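Local coordinates for protein LYND (Lyngbya aestuarii, PDB 4V1T) that probably acts as an ATP-dependent cyclodehydratase of the YcaO family, converting thiol side chains and the adjacent backbone amide of a cyanobactin precursor peptide to azolines, at residues N536-A541 against V717-R722; E326-E331 against E540-G545; L153-T158 against T262-W267. All blocks are in the same frame, centred on the assembly; numbering follows the deposited sequence.

Contact 1: residues N536-A541 against V717-R722; sequences NTLEEA and VIDQTR
L538 meets D719 through a single methyl group: CD2 of the leucine sits 3.4 Å from OD1 of D719 and 4.0 Å from its OD2, while the hydroxyl oxygen OG1 of T721 stands a little farther off. The two side chains cross at about a right angle, and the leucine offers CD2 alone. CG of D719 is anti to the backbone N (chi1 -177°), beside its own carbonyl carbon, which brings OD1 up to the leucine methyl.

That carboxylate is held by its own chain. OD1 of D719 takes the backbone N of T721 at 3.0 Å, an Asx turn, met from above the carboxylate plane, and it also takes the T721 hydroxyl on its syn lone pair. T721 OG1 in turn accepts from the backbone N of V729 on the neighbouring strand 728-733. The methyl therefore meets an oxygen whose polar demand is served by two donors, and L538 also packs on V730 of that same strand.

On the other side, L538 opens helix 538-561, whose start is capped by T537, its OG1 accepting from E540 N at 3.0 Å. E540 extends its side chain (chi2 177°) to N536, where OE2 receives N536 ND2 at 2.9 Å through its syn lone pair, and N536 N at 3.1 Å from above the plane, while its OE1 accepts from G345 N. The amide of N536, steadied in this way and by T351, makes a weak hydrogen bond from ND2 to N1 of ADP. A capped helix start laid against the end of strand 716-719, with the adenine-contacting asparagine just ahead of the cap, thus lies beside the nucleotide site of the YcaO domain, to which N536 belongs.

Contact 2: residues E326-E331 against E540-G545; sequences EPLKLE and EAILQG
I542 reaches L328 and L330 because its longer branch is stretched out from the helix: CG1 stands anti to the carbonyl carbon (chi1 -69°) and CD1 continues the extension (chi2 171°). L328 is less relaxed, its chi1 of -130° lying well away from a staggered value, and it delivers CD2 to the same methyl. CD1 of I542 is 4.4 Å from L328 CD2 and 4.2 Å from L330 CD1. L330 brings up its fork rather than one tip, since its CD2 comes nearly as near to that methyl.

The two leucines, spaced by one residue in an irregular but extended loop, also touch each other, L328 CD2 lying 4.1 Å from L330 CD2. Here a loop between helices 319-324 and 348-355 is laid over helix 538-561 of the YcaO fold, whose Q544, directed to another face of the helix, touches the bound ADP. No hydrogen bond joins these two segments, and the contact is one of methyl groups at ordinary van der Waals separation. L328 packs further on W497 of strand 491-498, and L330 on L499 and on Y698 of helix 697-710.

Contact 3: residues L153-T158 against T262-W267; sequences LNVVLT and TEIAKW
V155 and I264 meet tip to tip, and theirs is the closest approach between 153-158 and 262-267: CG2 of the valine lies 3.7 Å from CD1 of the isoleucine, with the other valine methyl, CG1, at 4.1 Å from the same atom. Two residues earlier, at L153, the separations are slightly longer. With CG anti to the backbone N (chi1 -173°), L153 sets CD1 3.9 Å from W267 CD1, while its CD2 lies between I264 CG2 at 4.0 Å and W267 CD1 at 4.1 Å. Replacing L153 with an alanine would probably open a gap between I264 and W267 and leave the indole freer to shift. I264 also touches L181 of strand 180-184, so the helix packs on a mixed sheet with a parallel half, consistent with the E1-like domain of related cyclodehydratases.

The helix turns a different character to its far side. There K266 NZ bridges to E263 OE2 at 3.0 Å and bonds to S296 O of the second subunit, while T262 OG1 pairs with S251 OG of that subunit. With no hydrogen bond crossing from strand to helix, shape and exclusion of water hold the sheet-facing side, whereas the polar groups of 262-267 include hydrogen bonds across the dimer interface.

Read from the N terminus, contact 3 comes first, strand 154-157 meeting helix 250-275 and closing a loop of about a hundred residues before either of the others opens. Contact 2 starts at 326-331 and closes on helix 538-561; contact 1 starts on that helix at 536-541 and closes at 717-722. The two share E540 and A541, so they follow one another with a slight overlap rather than nest. They also touch directly, E539 making a probable hydrogen bond to the backbone of E331 and V717 packing on I542. Together they tie a preceding loop and strand 716-719 to one helix, whereas contact 3, its centre about 40 and 45 Å from those of contacts 1 and 2, joins helix 250-275 to a separate sheet.

Contact 1: residues N536-A541 against V717-R722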
ATOM      1  N   ASN B 536       6.759 -16.655  11.691  1.00 51.17           N
ATOM      2  CA  ASN B 536       6.783 -17.222  10.359  1.00 45.22           C
ATOM      3  C   ASN B 536       6.988 -18.727  10.400  1.00 47.94           C
ATOM      4  O   ASN B 536       6.662 -19.430   9.445  1.00 51.96           O
ATOM      5  CB  ASN B 536       7.869 -16.547   9.521  1.00 50.10           C
ATOM      6  CG  ASN B 536       7.608 -15.064   9.327  1.00 50.72           C
ATOM      7  OD1 ASN B 536       6.877 -14.666   8.422  1.00 58.06           O
ATOM      8  ND2 ASN B 536       8.201 -14.240  10.184  1.00 49.16           N
ATOM      9  N   THR B 537       7.535 -19.210  11.512  1.00 44.63           N
ATOM     10  CA  THR B 537       7.700 -20.633  11.749  1.00 49.46           C
ATOM     11  C   THR B 537       7.264 -20.948  13.176  1.00 49.45           C
ATOM     12  O   THR B 537       7.120 -20.046  13.992  1.00 52.81           O
ATOM     13  CB  THR B 537       9.156 -21.078  11.565  1.00 57.82           C
ATOM     14  OG1 THR B 537       9.929 -20.646  12.691  1.00 52.78           O
ATOM     15  CG2 THR B 537       9.761 -20.498  10.290  1.00 61.78           C
ATOM     16  N   LEU B 538       7.071 -22.227  13.473  1.00 52.00           N
ATOM     17  CA  LEU B 538       6.716 -22.660  14.817  1.00 51.21           C
ATOM     18  C   LEU B 538       7.794 -22.278  15.811  1.00 50.74           C
ATOM     19  O   LEU B 538       7.502 -21.775  16.885  1.00 49.95           O
ATOM     20  CB  LEU B 538       6.501 -24.181  14.874  1.00 48.38           C
ATOM     21  CG  LEU B 538       5.117 -24.725  14.533  1.00 52.27           C
ATOM     22  CD1 LEU B 538       5.152 -26.246  14.561  1.00 56.43           C
ATOM     23  CD2 LEU B 538       4.053 -24.185  15.483  1.00 51.46           C
ATOM     24  N   GLU B 539       9.046 -22.535  15.449  1.00 60.07           N
ATOM     25  CA  GLU B 539      10.152 -22.327  16.388  1.00 56.33           C
ATOM     26  C   GLU B 539      10.371 -20.839  16.632  1.00 57.97           C
ATOM     27  O   GLU B 539      10.866 -20.442  17.682  1.00 49.38           O
ATOM     28  CB  GLU B 539      11.441 -23.011  15.911  1.00 61.12           C
ATOM     29  CG  GLU B 539      11.598 -23.173  14.410  1.00 68.33           C
ATOM     30  CD  GLU B 539      10.841 -24.364  13.845  1.00 56.84           C
ATOM     31  OE1 GLU B 539      10.984 -25.471  14.387  1.00 52.57           O
ATOM     32  OE2 GLU B 539      10.093 -24.182  12.860  1.00 58.02           O
ATOM     33  N   GLU B 540       9.995 -20.022  15.656  1.00 53.59           N
ATOM     34  CA  GLU B 540      10.065 -18.571  15.791  1.00 46.58           C
ATOM     35  C   GLU B 540       9.035 -18.103  16.802  1.00 45.65           C
ATOM     36  O   GLU B 540       9.314 -17.268  17.666  1.00 42.42           O
ATOM     37  CB  GLU B 540       9.802 -17.909  14.438  1.00 61.44           C
ATOM     38  CG  GLU B 540      10.493 -16.577  14.228  1.00 74.91           C
ATOM     39  CD  GLU B 540      10.242 -16.022  12.830  1.00 72.42           C
ATOM     40  OE1 GLU B 540      10.939 -16.450  11.884  1.00 64.81           O
ATOM     41  OE2 GLU B 540       9.328 -15.178  12.677  1.00 67.25           O
ATOM     42  N   ALA B 541       7.835 -18.648  16.689  1.00 42.05           N
ATOM     43  CA  ALA B 541       6.748 -18.291  17.581  1.00 47.74           C
ATOM     44  C   ALA B 541       7.004 -18.787  19.008  1.00 46.41           C
ATOM     45  O   ALA B 541       6.698 -18.090  19.978  1.00 45.08           O
ATOM     46  CB  ALA B 541       5.439 -18.851  17.048  1.00 43.41           C
ATOM     47  N   VAL B 717       4.141 -26.517  24.942  1.00 43.01           N
ATOM     48  CA  VAL B 717       3.680 -25.762  23.785  1.00 50.42           C
ATOM     49  C   VAL B 717       2.342 -26.285  23.285  1.00 49.14           C
ATOM     50  O   VAL B 717       2.164 -27.499  23.135  1.00 43.63           O
ATOM     51  CB  VAL B 717       4.678 -25.846  22.617  1.00 51.04           C
ATOM     52  CG1 VAL B 717       4.259 -24.894  21.512  1.00 41.85           C
ATOM     53  CG2 VAL B 717       6.086 -25.525  23.087  1.00 66.02           C
ATOM     54  N   ILE B 718       1.414 -25.368  23.013  1.00 47.83           N
ATOM     55  CA  ILE B 718       0.197 -25.706  22.290  1.00 52.20           C
ATOM     56  C   ILE B 718       0.152 -24.933  20.971  1.00 44.61           C
ATOM     57  O   ILE B 718       0.130 -23.704  20.943  1.00 42.53           O
ATOM     58  CB  ILE B 718      -1.079 -25.460  23.136  1.00 67.21           C
ATOM     59  CG1 ILE B 718      -2.344 -25.702  22.300  1.00 67.46           C
ATOM     60  CG2 ILE B 718      -1.085 -24.079  23.757  1.00 62.29           C
ATOM     61  CD1 ILE B 718      -2.490 -27.132  21.792  1.00 60.45           C
ATOM     62  N   ASP B 719       0.161 -25.673  19.875  1.00 49.74           N
ATOM     63  CA  ASP B 719       0.101 -25.075  18.561  1.00 50.44           C
ATOM     64  C   ASP B 719      -1.327 -24.627  18.258  1.00 58.90           C
ATOM     65  O   ASP B 719      -2.226 -25.448  18.112  1.00 64.72           O
ATOM     66  CB  ASP B 719       0.606 -26.061  17.500  1.00 49.29           C
ATOM     67  CG  ASP B 719       0.633 -25.448  16.097  1.00 56.82           C
ATOM     68  OD1 ASP B 719       0.655 -24.198  15.986  1.00 55.02           O
ATOM     69  OD2 ASP B 719       0.624 -26.215  15.107  1.00 59.78           O
ATOM     70  N   GLN B 720      -1.519 -23.318  18.165  1.00 50.88           N
ATOM     71  CA  GLN B 720      -2.817 -22.738  17.862  1.00 48.89           C
ATOM     72  C   GLN B 720      -2.952 -22.368  16.384  1.00 52.48           C
ATOM     73  O   GLN B 720      -3.915 -21.716  15.990  1.00 56.36           O
ATOM     74  CB  GLN B 720      -3.034 -21.485  18.716  1.00 50.35           C
ATOM     75  CG  GLN B 720      -3.004 -21.727  20.215  1.00 49.48           C
ATOM     76  CD  GLN B 720      -3.163 -20.448  21.007  1.00 50.83           C
ATOM     77  OE1 GLN B 720      -2.676 -19.386  20.605  1.00 47.85           O
ATOM     78  NE2 GLN B 720      -3.846 -20.537  22.149  1.00 41.37           N
ATOM     79  N   THR B 721      -1.982 -22.777  15.571  1.00 46.49           N
ATOM     80  CA  THR B 721      -1.971 -22.422  14.151  1.00 41.32           C
ATOM     81  C   THR B 721      -3.231 -22.916  13.446  1.00 41.08           C
ATOM     82  O   THR B 721      -3.563 -24.107  13.490  1.00 43.19           O
ATOM     83  CB  THR B 721      -0.743 -23.018  13.451  1.00 47.25           C
ATOM     84  OG1 THR B 721       0.452 -22.558  14.098  1.00 41.92           O
ATOM     85  CG2 THR B 721      -0.709 -22.619  11.980  1.00 44.19           C
ATOM     86  N   ARG B 722      -3.928 -21.995  12.790  1.00 41.87           N
ATOM     87  CA  ARG B 722      -5.119 -22.340  12.021  1.00 48.74           C
ATOM     88  C   ARG B 722      -4.722 -22.450  10.550  1.00 46.98           C
ATOM     89  O   ARG B 722      -4.105 -21.532  10.022  1.00 48.50           O
ATOM     90  CB  ARG B 722      -6.200 -21.283  12.213  1.00 41.61           C
ATOM     91  CG  ARG B 722      -6.434 -20.885  13.668  1.00 42.00           C
ATOM     92  CD  ARG B 722      -7.184 -21.957  14.444  1.00 47.96           C
ATOM     93  NE  ARG B 722      -7.221 -21.674  15.882  1.00 47.30           N
ATOM     94  CZ  ARG B 722      -8.034 -22.275  16.748  1.00 50.05           C
ATOM     95  NH1 ARG B 722      -8.904 -23.199  16.341  1.00 46.65           N
ATOM     96  NH2 ARG B 722      -7.988 -21.952  18.027  1.00 47.26           N
TER

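Contact 2: residues E326-E331 against E540-G545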
ATOM      1  N   GLU B 326      -0.623 -35.373  17.736  1.00 68.22           N
ATOM      2  CA  GLU B 326       0.576 -35.733  16.987  1.00 66.90           C
ATOM      3  C   GLU B 326       1.780 -35.026  17.609  1.00 72.14           C
ATOM      4  O   GLU B 326       1.642 -33.934  18.151  1.00 72.36           O
ATOM      5  CB  GLU B 326       0.420 -35.340  15.521  1.00 69.83           C
ATOM      6  CG  GLU B 326      -0.632 -36.139  14.767  1.00 86.92           C
ATOM      7  CD  GLU B 326      -0.828 -35.653  13.341  1.00101.73           C
ATOM      8  OE1 GLU B 326      -0.375 -34.525  13.013  1.00109.93           O
ATOM      9  OE2 GLU B 326      -1.439 -36.403  12.546  1.00106.80           O
ATOM     10  N   PRO B 327       2.964 -35.651  17.556  1.00 67.93           N
ATOM     11  CA  PRO B 327       4.138 -34.984  18.136  1.00 67.83           C
ATOM     12  C   PRO B 327       4.555 -33.735  17.361  1.00 76.00           C
ATOM     13  O   PRO B 327       4.065 -33.512  16.254  1.00 85.19           O
ATOM     14  CB  PRO B 327       5.220 -36.062  18.071  1.00 73.19           C
ATOM     15  CG  PRO B 327       4.778 -36.983  16.989  1.00 86.45           C
ATOM     16  CD  PRO B 327       3.286 -36.993  17.042  1.00 79.02           C
ATOM     17  N   LEU B 328       5.461 -32.946  17.939  1.00 71.62           N
ATOM     18  CA  LEU B 328       5.874 -31.668  17.345  1.00 71.51           C
ATOM     19  C   LEU B 328       7.130 -31.786  16.478  1.00 80.29           C
ATOM     20  O   LEU B 328       8.202 -32.147  16.969  1.00 78.67           O
ATOM     21  CB  LEU B 328       6.125 -30.642  18.446  1.00 63.17           C
ATOM     22  CG  LEU B 328       5.441 -29.291  18.283  1.00 66.36           C
ATOM     23  CD1 LEU B 328       3.927 -29.436  18.355  1.00 72.04           C
ATOM     24  CD2 LEU B 328       5.934 -28.346  19.368  1.00 73.10           C
ATOM     25  N   LYS B 329       6.989 -31.460  15.195  1.00 84.98           N
ATOM     26  CA  LYS B 329       8.112 -31.464  14.259  1.00 94.39           C
ATOM     27  C   LYS B 329       8.897 -30.158  14.334  1.00 91.80           C
ATOM     28  O   LYS B 329       8.532 -29.175  13.680  1.00 89.71           O
ATOM     29  CB  LYS B 329       7.618 -31.659  12.825  1.00 95.75           C
ATOM     30  CG  LYS B 329       6.935 -32.987  12.549  1.00 88.35           C
ATOM     31  CD  LYS B 329       6.508 -33.052  11.090  1.00 90.51           C
ATOM     32  CE  LYS B 329       5.812 -34.362  10.757  1.00 93.26           C
ATOM     33  NZ  LYS B 329       5.364 -34.387   9.334  1.00104.43           N
ATOM     34  N   LEU B 330       9.965 -30.146  15.128  1.00 75.04           N
ATOM     35  CA  LEU B 330      10.856 -28.988  15.188  1.00 75.35           C
ATOM     36  C   LEU B 330      12.120 -29.252  14.376  1.00 75.88           C
ATOM     37  O   LEU B 330      12.599 -30.375  14.305  1.00 81.54           O
ATOM     38  CB  LEU B 330      11.211 -28.638  16.631  1.00 69.09           C
ATOM     39  CG  LEU B 330      10.090 -28.126  17.551  1.00 74.61           C
ATOM     40  CD1 LEU B 330      10.672 -27.216  18.628  1.00 69.44           C
ATOM     41  CD2 LEU B 330       8.984 -27.395  16.792  1.00 65.15           C
ATOM     42  N   GLU B 331      12.648 -28.200  13.763  1.00 74.53           N
ATOM     43  CA  GLU B 331      13.770 -28.326  12.848  1.00 80.86           C
ATOM     44  C   GLU B 331      14.534 -27.012  12.748  1.00 77.37           C
ATOM     45  O   GLU B 331      14.047 -25.973  13.180  1.00 69.31           O
ATOM     46  CB  GLU B 331      13.271 -28.748  11.464  1.00 80.96           C
ATOM     47  CG  GLU B 331      12.171 -27.855  10.910  1.00 83.29           C
ATOM     48  CD  GLU B 331      11.614 -28.367   9.597  1.00 95.81           C
ATOM     49  OE1 GLU B 331      10.728 -29.248   9.629  1.00104.69           O
ATOM     50  OE2 GLU B 331      12.061 -27.894   8.533  1.00 87.06           O
ATOM     51  N   GLU B 540       9.995 -20.022  15.656  1.00 53.59           N
ATOM     52  CA  GLU B 540      10.065 -18.571  15.791  1.00 46.58           C
ATOM     53  C   GLU B 540       9.035 -18.103  16.802  1.00 45.65           C
ATOM     54  O   GLU B 540       9.314 -17.268  17.666  1.00 42.42           O
ATOM     55  CB  GLU B 540       9.802 -17.909  14.438  1.00 61.44           C
ATOM     56  CG  GLU B 540      10.493 -16.577  14.228  1.00 74.91           C
ATOM     57  CD  GLU B 540      10.242 -16.022  12.830  1.00 72.42           C
ATOM     58  OE1 GLU B 540      10.939 -16.450  11.884  1.00 64.81           O
ATOM     59  OE2 GLU B 540       9.328 -15.178  12.677  1.00 67.25           O
ATOM     60  N   ALA B 541       7.835 -18.648  16.689  1.00 42.05           N
ATOM     61  CA  ALA B 541       6.748 -18.291  17.581  1.00 47.74           C
ATOM     62  C   ALA B 541       7.004 -18.787  19.008  1.00 46.41           C
ATOM     63  O   ALA B 541       6.698 -18.090  19.978  1.00 45.08           O
ATOM     64  CB  ALA B 541       5.439 -18.851  17.048  1.00 43.41           C
ATOM     65  N   ILE B 542       7.556 -19.990  19.128  1.00 51.37           N
ATOM     66  CA  ILE B 542       7.886 -20.557  20.430  1.00 52.14           C
ATOM     67  C   ILE B 542       8.938 -19.716  21.148  1.00 50.33           C
ATOM     68  O   ILE B 542       8.816 -19.462  22.338  1.00 59.25           O
ATOM     69  CB  ILE B 542       8.393 -22.004  20.295  1.00 52.05           C
ATOM     70  CG1 ILE B 542       7.245 -22.918  19.862  1.00 42.79           C
ATOM     71  CG2 ILE B 542       8.973 -22.501  21.619  1.00 54.00           C
ATOM     72  CD1 ILE B 542       7.683 -24.322  19.492  1.00 47.14           C
ATOM     73  N   LEU B 543       9.975 -19.310  20.418  1.00 50.31           N
ATOM     74  CA  LEU B 543      11.040 -18.497  20.987  1.00 47.74           C
ATOM     75  C   LEU B 543      10.485 -17.196  21.566  1.00 51.20           C
ATOM     76  O   LEU B 543      10.790 -16.822  22.696  1.00 49.93           O
ATOM     77  CB  LEU B 543      12.096 -18.169  19.930  1.00 50.95           C
ATOM     78  CG  LEU B 543      13.292 -17.340  20.407  1.00 48.97           C
ATOM     79  CD1 LEU B 543      14.012 -18.021  21.561  1.00 50.99           C
ATOM     80  CD2 LEU B 543      14.256 -17.091  19.259  1.00 52.38           C
ATOM     81  N   GLN B 544       9.672 -16.507  20.779  1.00 52.60           N
ATOM     82  CA  GLN B 544       9.083 -15.261  21.225  1.00 55.89           C
ATOM     83  C   GLN B 544       8.175 -15.491  22.428  1.00 51.92           C
ATOM     84  O   GLN B 544       8.195 -14.716  23.379  1.00 50.50           O
ATOM     85  CB  GLN B 544       8.305 -14.595  20.088  1.00 64.80           C
ATOM     86  CG  GLN B 544       7.766 -13.214  20.427  1.00 77.42           C
ATOM     87  CD  GLN B 544       8.867 -12.214  20.710  1.00 98.00           C
ATOM     88  OE1 GLN B 544       9.692 -11.922  19.839  1.00 91.33           O
ATOM     89  NE2 GLN B 544       8.892 -11.685  21.940  1.00114.86           N
ATOM     90  N   GLY B 545       7.386 -16.560  22.379  1.00 50.57           N
ATOM     91  CA  GLY B 545       6.473 -16.889  23.463  1.00 61.04           C
ATOM     92  C   GLY B 545       7.217 -17.114  24.762  1.00 50.70           C
ATOM     93  O   GLY B 545       6.823 -16.608  25.811  1.00 51.56           O
TER

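Contact 3: residues L153-T158 against T262-W267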
ATOM      1  N   LEU B 153     -24.928 -21.301 -13.367  1.00 44.94           N
ATOM      2  CA  LEU B 153     -24.826 -20.381 -12.240  1.00 41.38           C
ATOM      3  C   LEU B 153     -26.171 -20.049 -11.620  1.00 38.87           C
ATOM      4  O   LEU B 153     -27.109 -19.660 -12.315  1.00 42.73           O
ATOM      5  CB  LEU B 153     -24.146 -19.094 -12.678  1.00 48.06           C
ATOM      6  CG  LEU B 153     -23.821 -18.103 -11.566  1.00 41.77           C
ATOM      7  CD1 LEU B 153     -22.679 -18.626 -10.708  1.00 37.44           C
ATOM      8  CD2 LEU B 153     -23.485 -16.752 -12.151  1.00 40.89           C
ATOM      9  N   ASN B 154     -26.263 -20.209 -10.304  1.00 41.51           N
ATOM     10  CA  ASN B 154     -27.412 -19.712  -9.548  1.00 46.04           C
ATOM     11  C   ASN B 154     -27.018 -18.414  -8.859  1.00 42.31           C
ATOM     12  O   ASN B 154     -26.052 -18.379  -8.103  1.00 41.81           O
ATOM     13  CB  ASN B 154     -27.884 -20.751  -8.528  1.00 44.08           C
ATOM     14  CG  ASN B 154     -29.130 -20.314  -7.772  1.00 56.78           C
ATOM     15  OD1 ASN B 154     -30.017 -19.656  -8.320  1.00 50.21           O
ATOM     16  ND2 ASN B 154     -29.196 -20.671  -6.499  1.00 53.33           N
ATOM     17  N   VAL B 155     -27.752 -17.344  -9.136  1.00 43.51           N
ATOM     18  CA  VAL B 155     -27.487 -16.050  -8.524  1.00 39.20           C
ATOM     19  C   VAL B 155     -28.448 -15.801  -7.367  1.00 41.81           C
ATOM     20  O   VAL B 155     -29.666 -15.810  -7.548  1.00 42.51           O
ATOM     21  CB  VAL B 155     -27.621 -14.920  -9.547  1.00 38.30           C
ATOM     22  CG1 VAL B 155     -27.219 -13.598  -8.937  1.00 36.45           C
ATOM     23  CG2 VAL B 155     -26.765 -15.211 -10.763  1.00 43.35           C
ATOM     24  N   VAL B 156     -27.890 -15.570  -6.179  1.00 41.01           N
ATOM     25  CA  VAL B 156     -28.684 -15.366  -4.977  1.00 45.77           C
ATOM     26  C   VAL B 156     -28.610 -13.909  -4.526  1.00 41.89           C
ATOM     27  O   VAL B 156     -27.536 -13.414  -4.197  1.00 44.28           O
ATOM     28  CB  VAL B 156     -28.213 -16.285  -3.832  1.00 41.93           C
ATOM     29  CG1 VAL B 156     -29.092 -16.098  -2.596  1.00 47.13           C
ATOM     30  CG2 VAL B 156     -28.243 -17.734  -4.274  1.00 43.01           C
ATOM     31  N   LEU B 157     -29.759 -13.232  -4.515  1.00 45.51           N
ATOM     32  CA  LEU B 157     -29.831 -11.844  -4.072  1.00 45.20           C
ATOM     33  C   LEU B 157     -30.281 -11.816  -2.617  1.00 52.23           C
ATOM     34  O   LEU B 157     -31.343 -12.344  -2.292  1.00 48.00           O
ATOM     35  CB  LEU B 157     -30.802 -11.031  -4.924  1.00 58.85           C
ATOM     36  CG  LEU B 157     -30.912 -11.345  -6.412  1.00 56.49           C
ATOM     37  CD1 LEU B 157     -31.792 -10.306  -7.081  1.00 52.19           C
ATOM     38  CD2 LEU B 157     -29.560 -11.377  -7.087  1.00 69.54           C
ATOM     39  N   THR B 158     -29.474 -11.207  -1.751  1.00 42.77           N
ATOM     40  CA  THR B 158     -29.769 -11.156  -0.328  1.00 49.99           C
ATOM     41  C   THR B 158     -29.722  -9.723   0.157  1.00 52.09           C
ATOM     42  O   THR B 158     -29.185  -8.853  -0.531  1.00 50.73           O
ATOM     43  CB  THR B 158     -28.780 -12.005   0.497  1.00 50.70           C
ATOM     44  OG1 THR B 158     -29.241 -12.097   1.855  1.00 48.36           O
ATOM     45  CG2 THR B 158     -27.369 -11.405   0.462  1.00 45.13           C
ATOM     46  N   THR B 262     -22.658  -7.722 -15.288  1.00 35.93           N
ATOM     47  CA  THR B 262     -21.360  -7.781 -15.945  1.00 35.48           C
ATOM     48  C   THR B 262     -20.504  -8.919 -15.399  1.00 36.93           C
ATOM     49  O   THR B 262     -19.891  -9.670 -16.158  1.00 34.95           O
ATOM     50  CB  THR B 262     -20.605  -6.450 -15.766  1.00 33.93           C
ATOM     51  OG1 THR B 262     -21.366  -5.396 -16.360  1.00 32.32           O
ATOM     52  CG2 THR B 262     -19.232  -6.504 -16.420  1.00 30.86           C
ATOM     53  N   GLU B 263     -20.461  -9.048 -14.075  1.00 26.14           N
ATOM     54  CA  GLU B 263     -19.631 -10.072 -13.446  1.00 33.58           C
ATOM     55  C   GLU B 263     -20.222 -11.469 -13.640  1.00 33.94           C
ATOM     56  O   GLU B 263     -19.493 -12.471 -13.672  1.00 32.97           O
ATOM     57  CB  GLU B 263     -19.439  -9.769 -11.963  1.00 38.39           C
ATOM     58  CG  GLU B 263     -18.630  -8.515 -11.689  1.00 41.30           C
ATOM     59  CD  GLU B 263     -17.217  -8.577 -12.247  1.00 44.03           C
ATOM     60  OE1 GLU B 263     -16.604  -9.665 -12.224  1.00 34.05           O
ATOM     61  OE2 GLU B 263     -16.712  -7.530 -12.698  1.00 37.79           O
ATOM     62  N   ILE B 264     -21.537 -11.530 -13.773  1.00 35.20           N
ATOM     63  CA  ILE B 264     -22.200 -12.779 -14.088  1.00 33.08           C
ATOM     64  C   ILE B 264     -21.779 -13.222 -15.492  1.00 36.02           C
ATOM     65  O   ILE B 264     -21.425 -14.369 -15.705  1.00 42.71           O
ATOM     66  CB  ILE B 264     -23.729 -12.646 -13.994  1.00 35.78           C
ATOM     67  CG1 ILE B 264     -24.154 -12.616 -12.524  1.00 37.09           C
ATOM     68  CG2 ILE B 264     -24.423 -13.827 -14.681  1.00 41.22           C
ATOM     69  CD1 ILE B 264     -25.551 -12.057 -12.292  1.00 36.65           C
ATOM     70  N   ALA B 265     -21.828 -12.287 -16.435  1.00 36.61           N
ATOM     71  CA  ALA B 265     -21.429 -12.549 -17.815  1.00 35.53           C
ATOM     72  C   ALA B 265     -19.973 -12.984 -17.891  1.00 34.38           C
ATOM     73  O   ALA B 265     -19.639 -13.944 -18.573  1.00 35.42           O
ATOM     74  CB  ALA B 265     -21.658 -11.321 -18.674  1.00 41.73           C
ATOM     75  N   LYS B 266     -19.113 -12.280 -17.173  1.00 35.03           N
ATOM     76  CA  LYS B 266     -17.706 -12.587 -17.179  1.00 34.79           C
ATOM     77  C   LYS B 266     -17.444 -13.960 -16.595  1.00 39.22           C
ATOM     78  O   LYS B 266     -16.545 -14.667 -17.049  1.00 35.12           O
ATOM     79  CB  LYS B 266     -16.915 -11.528 -16.411  1.00 37.99           C
ATOM     80  CG  LYS B 266     -16.704 -10.234 -17.184  1.00 44.96           C
ATOM     81  CD  LYS B 266     -15.500  -9.466 -16.681  1.00 61.31           C
ATOM     82  CE  LYS B 266     -15.824  -8.686 -15.435  1.00 46.37           C
ATOM     83  NZ  LYS B 266     -14.632  -8.479 -14.582  1.00 43.45           N
ATOM     84  N   TRP B 267     -18.223 -14.347 -15.591  1.00 38.17           N
ATOM     85  CA  TRP B 267     -18.070 -15.679 -15.013  1.00 39.72           C
ATOM     86  C   TRP B 267     -18.473 -16.792 -15.977  1.00 40.23           C
ATOM     87  O   TRP B 267     -17.740 -17.768 -16.144  1.00 43.20           O
ATOM     88  CB  TRP B 267     -18.871 -15.840 -13.715  1.00 37.61           C
ATOM     89  CG  TRP B 267     -18.839 -17.248 -13.267  1.00 38.18           C
ATOM     90  CD1 TRP B 267     -19.842 -18.163 -13.375  1.00 46.73           C
ATOM     91  CD2 TRP B 267     -17.723 -17.942 -12.703  1.00 38.58           C
ATOM     92  NE1 TRP B 267     -19.428 -19.378 -12.897  1.00 43.59           N
ATOM     93  CE2 TRP B 267     -18.132 -19.268 -12.471  1.00 41.59           C
ATOM     94  CE3 TRP B 267     -16.423 -17.563 -12.355  1.00 50.76           C
ATOM     95  CZ2 TRP B 267     -17.292 -20.218 -11.908  1.00 42.39           C
ATOM     96  CZ3 TRP B 267     -15.582 -18.513 -11.802  1.00 52.45           C
ATOM     97  CH2 TRP B 267     -16.020 -19.826 -11.587  1.00 46.90           C
TER